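Local coordinates for protein xylose isomerase-like TIM barrel (Anabaena variabilis ATCC 29413, PDB 2QW5) that binds a zinc ion and D-xylose in a TIM barrel and probably acts as a sugar or sugar phosphate isomerase or epimerase, at residues A35-K38 / K39-F43; Q103-E106 / A107-Y110. One frame throughout, in Å; residues are numbered along the deposited sequence. Where two conformers were deposited one is given.

Both contacts are stretches of about two turns within outer helices of the same eight-stranded barrel, on opposite sides of the centre of the chain, with nearest atoms about 21 Å apart. Contact 1 lies near the end of helix 27-42, between strands 11-14 and 47-51; contact 2 lies in the first half of helix 101-120, between strands 83-87 and 125-128. Each is part buried, part solvent-facing. H36, I37 and L40 form the inner side of the first, A107, L108 and Y110 that of the second. On the outer side, lysines and an arginine dominate residues 35-43, whereas glutamates and glutamines prevail along 103-110, with R104 the one basic residue, and another subunit also comes near.

Contact 1: residues A35-K38 / K39-F43; sequences AHIK and KLQRF
L40 leans back over the carbonyl of H36, its CG 3.2 Å from H36 O. With chi1 at -69°, CG stands beside the backbone N of L40 and therefore close to the very oxygen that this N grips: L40 N donates to H36 O at 2.9 Å, nearly along the C=O axis. CD1 of L40 continues along the same side, 4.4 Å from H36 CB. One residue on, Q41 repeats the pattern. Its CG passes 3.3 Å from I37 O, the acceptor of Q41 N, and lies alongside the CG2 branch of I37 at 4.3 Å, so that the aliphatic part of the glutamine extends the apolar strip begun by the isoleucine.

These i to i+4 pairs belong to helix 27-42, the first outer helix of the TIM barrel, in the beta-alpha-beta unit formed with strands 11-14 and 47-51. Branched, apolar I37 and L40 suit the inner side, where both touch F48 of strand 47-51 and L40 also meets A318 of helix 314-332. H36 adds a polar note there: its ring stacks on F18, and ND1 is hydrogen-bonded to Y315.

Charge and amide groups take the other side. A water donates to K38 O at 2.6 Å and, weakly, to Q41 OE1, joining backbone and side chain across the turn. K38 O also receives a weak bond from R42 N, at 3.4 Å. The K38 chain is extended beyond CG, and its NZ is hydrogen-bonded to E77 O.

Contact 2: residues Q103-E106 / A107-Y110; sequences QRQE and ALEY
Q105 and L108 run side by side, pointing the same way from successive turns. Starting at CB, the Q105 chain leaves with CG beside its own backbone N and then bends at chi2 (-64°), which turns the amide back toward the next turn instead of letting it run straight out. At the end of the chain, Q105 OE1 meets two different partners: the methyl CD2 of L108, at 3.9 Å, and a water that is placed to donate to it at 2.6 Å. The same water is placed to donate to E109 OE2 at 2.8 Å; with acceptors elsewhere also in reach it has too few protons for all of them, so it need not serve both side chains at once. A glutamine suits this edge of the helix, since its chain can pass I165 and L108 while OE1 takes a water.

E109 answers from the far side of the water. It too is bent at chi2, and its CG passes 3.5 Å from Q105 O, the carbonyl that accepts E109 N at 3.0 Å with an N-H...O angle of 157°. Facing inward, the small A107 brings its CB close to the backbone, 3.3 Å from R104 O, and packs on P96. Y110 continues the inner side, its ring edge meeting A107 O in plane, its OH hydrogen-bonded to G89 O and its ring stacked on F94.

Within the beta-alpha-beta unit of the TIM barrel, helix 101-120 links strand 83-87 to strand 125-128. L108 reaches I165 and L169 of helix 148-176, R104 and Q105 also touch I165, and on another side Q103 and E106 pack against Y100 of a second subunit.

Contact 1: residues A35-K38 / K39-F43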
ATOM      1  N   ALA A  35      -4.510  37.441  -9.707  1.00 26.08           N
ATOM      2  CA  ALA A  35      -5.964  37.624  -9.537  1.00 25.85           C
ATOM      3  C   ALA A  35      -6.461  37.114  -8.178  1.00 26.49           C
ATOM      4  O   ALA A  35      -7.319  37.740  -7.575  1.00 25.94           O
ATOM      5  CB  ALA A  35      -6.743  36.973 -10.688  1.00 27.16           C
ATOM      6  N   HIS A  36      -5.897  36.003  -7.677  1.00 26.42           N
ATOM      7  CA  HIS A  36      -6.240  35.496  -6.330  1.00 24.91           C
ATOM      8  C   HIS A  36      -5.794  36.485  -5.264  1.00 24.76           C
ATOM      9  O   HIS A  36      -6.566  36.833  -4.376  1.00 26.34           O
ATOM     10  CB  HIS A  36      -5.568  34.145  -6.006  1.00 25.28           C
ATOM     11  CG  HIS A  36      -6.134  32.967  -6.749  1.00 25.08           C
ATOM     12  ND1 HIS A  36      -7.466  32.864  -7.082  1.00 29.04           N
ATOM     13  CD2 HIS A  36      -5.565  31.799  -7.123  1.00 27.57           C
ATOM     14  CE1 HIS A  36      -7.673  31.716  -7.708  1.00 31.55           C
ATOM     15  NE2 HIS A  36      -6.538  31.043  -7.725  1.00 24.15           N
ATOM     16  N   ILE A  37      -4.543  36.937  -5.366  1.00 25.83           N
ATOM     17  CA  ILE A  37      -3.969  37.899  -4.403  1.00 25.58           C
ATOM     18  C   ILE A  37      -4.795  39.186  -4.339  1.00 25.69           C
ATOM     19  O   ILE A  37      -5.085  39.657  -3.251  1.00 24.35           O
ATOM     20  CB  ILE A  37      -2.498  38.247  -4.718  1.00 26.21           C
ATOM     21  CG1 ILE A  37      -1.575  37.061  -4.419  1.00 27.82           C
ATOM     22  CG2 ILE A  37      -2.022  39.470  -3.890  1.00 22.01           C
ATOM     23  CD1 ILE A  37      -0.144  37.251  -4.847  1.00 21.37           C
ATOM     24  N   LYS A  38      -5.184  39.729  -5.498  1.00 22.55           N
ATOM     25  CA  LYS A  38      -5.984  40.961  -5.525  1.00 23.54           C
ATOM     26  C   LYS A  38      -7.365  40.801  -4.893  1.00 24.39           C
ATOM     27  O   LYS A  38      -7.839  41.711  -4.185  1.00 24.14           O
ATOM     28  CB  LYS A  38      -6.090  41.525  -6.947  1.00 23.30           C
ATOM     29  CG  LYS A  38      -4.774  42.115  -7.412  1.00 31.54           C
ATOM     30  CD  LYS A  38      -4.842  42.782  -8.762  1.00 27.03           C
ATOM     31  CE  LYS A  38      -3.533  43.548  -8.989  1.00 32.85           C
ATOM     32  NZ  LYS A  38      -3.423  44.272 -10.297  1.00 35.84           N
ATOM     33  N   LYS A  39      -7.990  39.646  -5.113  1.00 25.51           N
ATOM     34  CA  LYS A  39      -9.285  39.343  -4.513  1.00 23.03           C
ATOM     35  C   LYS A  39      -9.120  39.235  -3.013  1.00 21.66           C
ATOM     36  O   LYS A  39      -9.886  39.802  -2.245  1.00 22.66           O
ATOM     37  CB  LYS A  39      -9.840  38.031  -5.072  1.00 24.19           C
ATOM     38  CG  LYS A  39     -11.332  37.734  -4.677  1.00 33.17           C
ATOM     39  CD  LYS A  39     -12.348  38.689  -5.355  1.00 39.62           C
ATOM     40  CE  LYS A  39     -13.798  38.124  -5.509  1.00 43.47           C
ATOM     41  NZ  LYS A  39     -14.588  37.876  -4.253  1.00 43.32           N
ATOM     42  N   LEU A  40      -8.085  38.509  -2.598  1.00 21.19           N
ATOM     43  CA  LEU A  40      -7.848  38.277  -1.179  1.00 20.44           C
ATOM     44  C   LEU A  40      -7.523  39.560  -0.432  1.00 21.42           C
ATOM     45  O   LEU A  40      -7.995  39.753   0.677  1.00 20.29           O
ATOM     46  CB  LEU A  40      -6.760  37.199  -0.997  1.00 17.90           C
ATOM     47  CG  LEU A  40      -7.252  35.792  -1.428  1.00 20.27           C
ATOM     48  CD1 LEU A  40      -6.124  34.820  -1.643  1.00 18.25           C
ATOM     49  CD2 LEU A  40      -8.241  35.206  -0.436  1.00 17.60           C
ATOM     50  N   GLN A  41      -6.733  40.434  -1.062  1.00 23.90           N
ATOM     51  CA  GLN A  41      -6.404  41.758  -0.490  1.00 26.98           C
ATOM     52  C   GLN A  41      -7.639  42.559  -0.136  1.00 26.79           C
ATOM     53  O   GLN A  41      -7.609  43.269   0.866  1.00 27.00           O
ATOM     54  CB  GLN A  41      -5.576  42.604  -1.448  1.00 26.58           C
ATOM     55  CG  GLN A  41      -4.147  42.278  -1.506  1.00 32.85           C
ATOM     56  CD  GLN A  41      -3.401  43.323  -2.319  1.00 34.42           C
ATOM     57  OE1 GLN A  41      -3.716  43.573  -3.502  1.00 43.02           O
ATOM     58  NE2 GLN A  41      -2.451  43.969  -1.682  1.00 29.22           N
ATOM     59  N   ARG A  42      -8.700  42.448  -0.951  1.00 27.69           N
ATOM     60  CA  ARG A  42      -9.958  43.160  -0.671  0.50 28.77           C
ATOM     61  C   ARG A  42     -10.586  42.716   0.655  1.00 28.21           C
ATOM     62  O   ARG A  42     -11.226  43.519   1.316  1.00 29.45           O
ATOM     63  CB  ARG A  42     -10.961  43.075  -1.836  0.50 29.20           C
ATOM     64  CG  ARG A  42     -10.485  43.777  -3.101  0.50 31.17           C
ATOM     65  CD  ARG A  42     -11.630  44.031  -4.075  0.50 32.31           C
ATOM     66  NE  ARG A  42     -11.198  44.726  -5.294  0.50 37.63           N
ATOM     67  CZ  ARG A  42     -10.949  46.039  -5.416  0.50 37.55           C
ATOM     68  NH1 ARG A  42     -11.032  46.883  -4.375  0.50 36.31           N
ATOM     69  NH2 ARG A  42     -10.577  46.521  -6.604  0.50 30.23           N
ATOM     70  N   PHE A  43     -10.367  41.459   1.063  1.00 25.61           N
ATOM     71  CA  PHE A  43     -10.842  40.960   2.360  1.00 25.60           C
ATOM     72  C   PHE A  43      -9.972  41.407   3.534  1.00 23.06           C
ATOM     73  O   PHE A  43     -10.348  41.197   4.686  1.00 24.23           O
ATOM     74  CB  PHE A  43     -10.899  39.416   2.402  1.00 24.61           C
ATOM     75  CG  PHE A  43     -11.685  38.788   1.288  1.00 25.50           C
ATOM     76  CD1 PHE A  43     -12.854  39.380   0.787  1.00 25.40           C
ATOM     77  CD2 PHE A  43     -11.298  37.552   0.783  1.00 23.01           C
ATOM     78  CE1 PHE A  43     -13.588  38.776  -0.245  1.00 31.62           C
ATOM     79  CE2 PHE A  43     -12.021  36.927  -0.254  1.00 24.89           C
ATOM     80  CZ  PHE A  43     -13.178  37.556  -0.775  1.00 31.57           C
TER
HETATM   81  O   HOH W   1      -6.865  44.136  -4.367  1.00 30.32           O

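Contact 2: residues Q103-E106 / A107-Y110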
ATOM      1  N   GLN A 103      24.515  12.912   1.777  1.00 18.89           N
ATOM      2  CA  GLN A 103      23.067  13.110   1.688  1.00 18.32           C
ATOM      3  C   GLN A 103      22.709  14.378   2.463  1.00 17.13           C
ATOM      4  O   GLN A 103      21.987  15.219   1.963  1.00 15.26           O
ATOM      5  CB  GLN A 103      22.264  11.916   2.239  1.00 19.68           C
ATOM      6  CG  GLN A 103      20.761  12.060   1.929  1.00 17.33           C
ATOM      7  CD  GLN A 103      19.968  10.809   2.130  1.00 19.45           C
ATOM      8  OE1 GLN A 103      20.372   9.881   2.823  1.00 16.73           O
ATOM      9  NE2 GLN A 103      18.781  10.802   1.568  1.00 12.45           N
ATOM     10  N   ARG A 104      23.247  14.510   3.679  1.00 12.44           N
ATOM     11  CA  ARG A 104      23.045  15.708   4.521  1.00 16.25           C
ATOM     12  C   ARG A 104      23.518  17.016   3.856  1.00 17.85           C
ATOM     13  O   ARG A 104      22.841  18.060   3.944  1.00 19.89           O
ATOM     14  CB  ARG A 104      23.749  15.545   5.872  1.00 20.54           C
ATOM     15  CG  ARG A 104      23.154  14.455   6.703  1.00 21.02           C
ATOM     16  CD  ARG A 104      23.616  14.518   8.128  1.00 18.64           C
ATOM     17  NE  ARG A 104      25.059  14.388   8.304  1.00 18.12           N
ATOM     18  CZ  ARG A 104      25.719  13.310   8.741  1.00 17.53           C
ATOM     19  NH1 ARG A 104      25.122  12.179   9.034  1.00 20.16           N
ATOM     20  NH2 ARG A 104      27.028  13.363   8.869  1.00 25.63           N
ATOM     21  N   GLN A 105      24.683  16.958   3.194  1.00 18.76           N
ATOM     22  CA  GLN A 105      25.236  18.134   2.482  1.00 17.83           C
ATOM     23  C   GLN A 105      24.393  18.496   1.311  1.00 19.94           C
ATOM     24  O   GLN A 105      24.162  19.684   1.067  1.00 20.37           O
ATOM     25  CB  GLN A 105      26.667  17.916   2.038  1.00 22.06           C
ATOM     26  CG  GLN A 105      27.603  17.851   3.236  1.00 24.84           C
ATOM     27  CD  GLN A 105      27.633  19.163   3.998  1.00 27.10           C
ATOM     28  OE1 GLN A 105      27.734  20.238   3.386  1.00 27.96           O
ATOM     29  NE2 GLN A 105      27.501  19.090   5.320  1.00 22.91           N
ATOM     30  N   GLU A 106      23.922  17.488   0.585  1.00 18.14           N
ATOM     31  CA  GLU A 106      22.988  17.761  -0.533  1.00 20.55           C
ATOM     32  C   GLU A 106      21.658  18.342  -0.028  1.00 19.94           C
ATOM     33  O   GLU A 106      21.034  19.165  -0.715  1.00 17.31           O
ATOM     34  CB  GLU A 106      22.839  16.517  -1.435  1.00 22.47           C
ATOM     35  CG  GLU A 106      24.126  16.317  -2.259  1.00 24.43           C
ATOM     36  CD  GLU A 106      24.263  14.946  -2.945  1.00 30.19           C
ATOM     37  OE1 GLU A 106      23.269  14.199  -3.062  1.00 33.14           O
ATOM     38  OE2 GLU A 106      25.405  14.638  -3.393  1.00 38.13           O
ATOM     39  N   ALA A 107      21.240  17.931   1.171  1.00 16.97           N
ATOM     40  CA  ALA A 107      20.032  18.447   1.814  1.00 17.51           C
ATOM     41  C   ALA A 107      20.244  19.917   2.227  1.00 17.72           C
ATOM     42  O   ALA A 107      19.350  20.751   2.061  1.00 18.95           O
ATOM     43  CB  ALA A 107      19.662  17.583   3.007  1.00 17.40           C
ATOM     44  N   LEU A 108      21.421  20.220   2.774  1.00 17.38           N
ATOM     45  CA  LEU A 108      21.802  21.608   3.117  1.00 16.07           C
ATOM     46  C   LEU A 108      21.769  22.530   1.896  1.00 13.13           C
ATOM     47  O   LEU A 108      21.264  23.663   1.985  1.00 18.31           O
ATOM     48  CB  LEU A 108      23.189  21.645   3.743  1.00 15.89           C
ATOM     49  CG  LEU A 108      23.745  22.975   4.274  1.00 19.30           C
ATOM     50  CD1 LEU A 108      22.813  23.612   5.302  1.00 16.81           C
ATOM     51  CD2 LEU A 108      25.210  22.755   4.845  1.00 18.62           C
ATOM     52  N   GLU A 109      22.291  22.051   0.767  1.00 14.19           N
ATOM     53  CA  GLU A 109      22.262  22.870  -0.480  1.00 17.20           C
ATOM     54  C   GLU A 109      20.855  23.107  -0.968  1.00 17.17           C
ATOM     55  O   GLU A 109      20.539  24.210  -1.472  1.00 14.82           O
ATOM     56  CB  GLU A 109      23.201  22.326  -1.582  1.00 21.05           C
ATOM     57  CG  GLU A 109      24.709  22.332  -1.158  1.00 29.14           C
ATOM     58  CD  GLU A 109      25.300  23.764  -0.784  1.00 45.07           C
ATOM     59  OE1 GLU A 109      25.125  24.716  -1.596  1.00 53.65           O
ATOM     60  OE2 GLU A 109      25.950  23.922   0.310  1.00 46.45           O
ATOM     61  N   TYR A 110      20.013  22.079  -0.841  1.00 17.94           N
ATOM     62  CA  TYR A 110      18.587  22.189  -1.157  1.00 16.93           C
ATOM     63  C   TYR A 110      17.937  23.264  -0.267  1.00 17.36           C
ATOM     64  O   TYR A 110      17.272  24.154  -0.765  1.00 17.65           O
ATOM     65  CB  TYR A 110      17.891  20.825  -1.028  1.00 17.96           C
ATOM     66  CG  TYR A 110      16.396  20.871  -0.926  1.00 19.36           C
ATOM     67  CD1 TYR A 110      15.594  21.165  -2.033  1.00 24.14           C
ATOM     68  CD2 TYR A 110      15.772  20.636   0.300  1.00 24.54           C
ATOM     69  CE1 TYR A 110      14.202  21.216  -1.918  1.00 19.23           C
ATOM     70  CE2 TYR A 110      14.394  20.694   0.430  1.00 22.75           C
ATOM     71  CZ  TYR A 110      13.610  20.976  -0.674  1.00 18.38           C
ATOM     72  OH  TYR A 110      12.235  21.007  -0.484  1.00 19.07           O
TER
HETATM   73  O   HOH W   2      26.781  21.430   1.335  1.00 39.78           O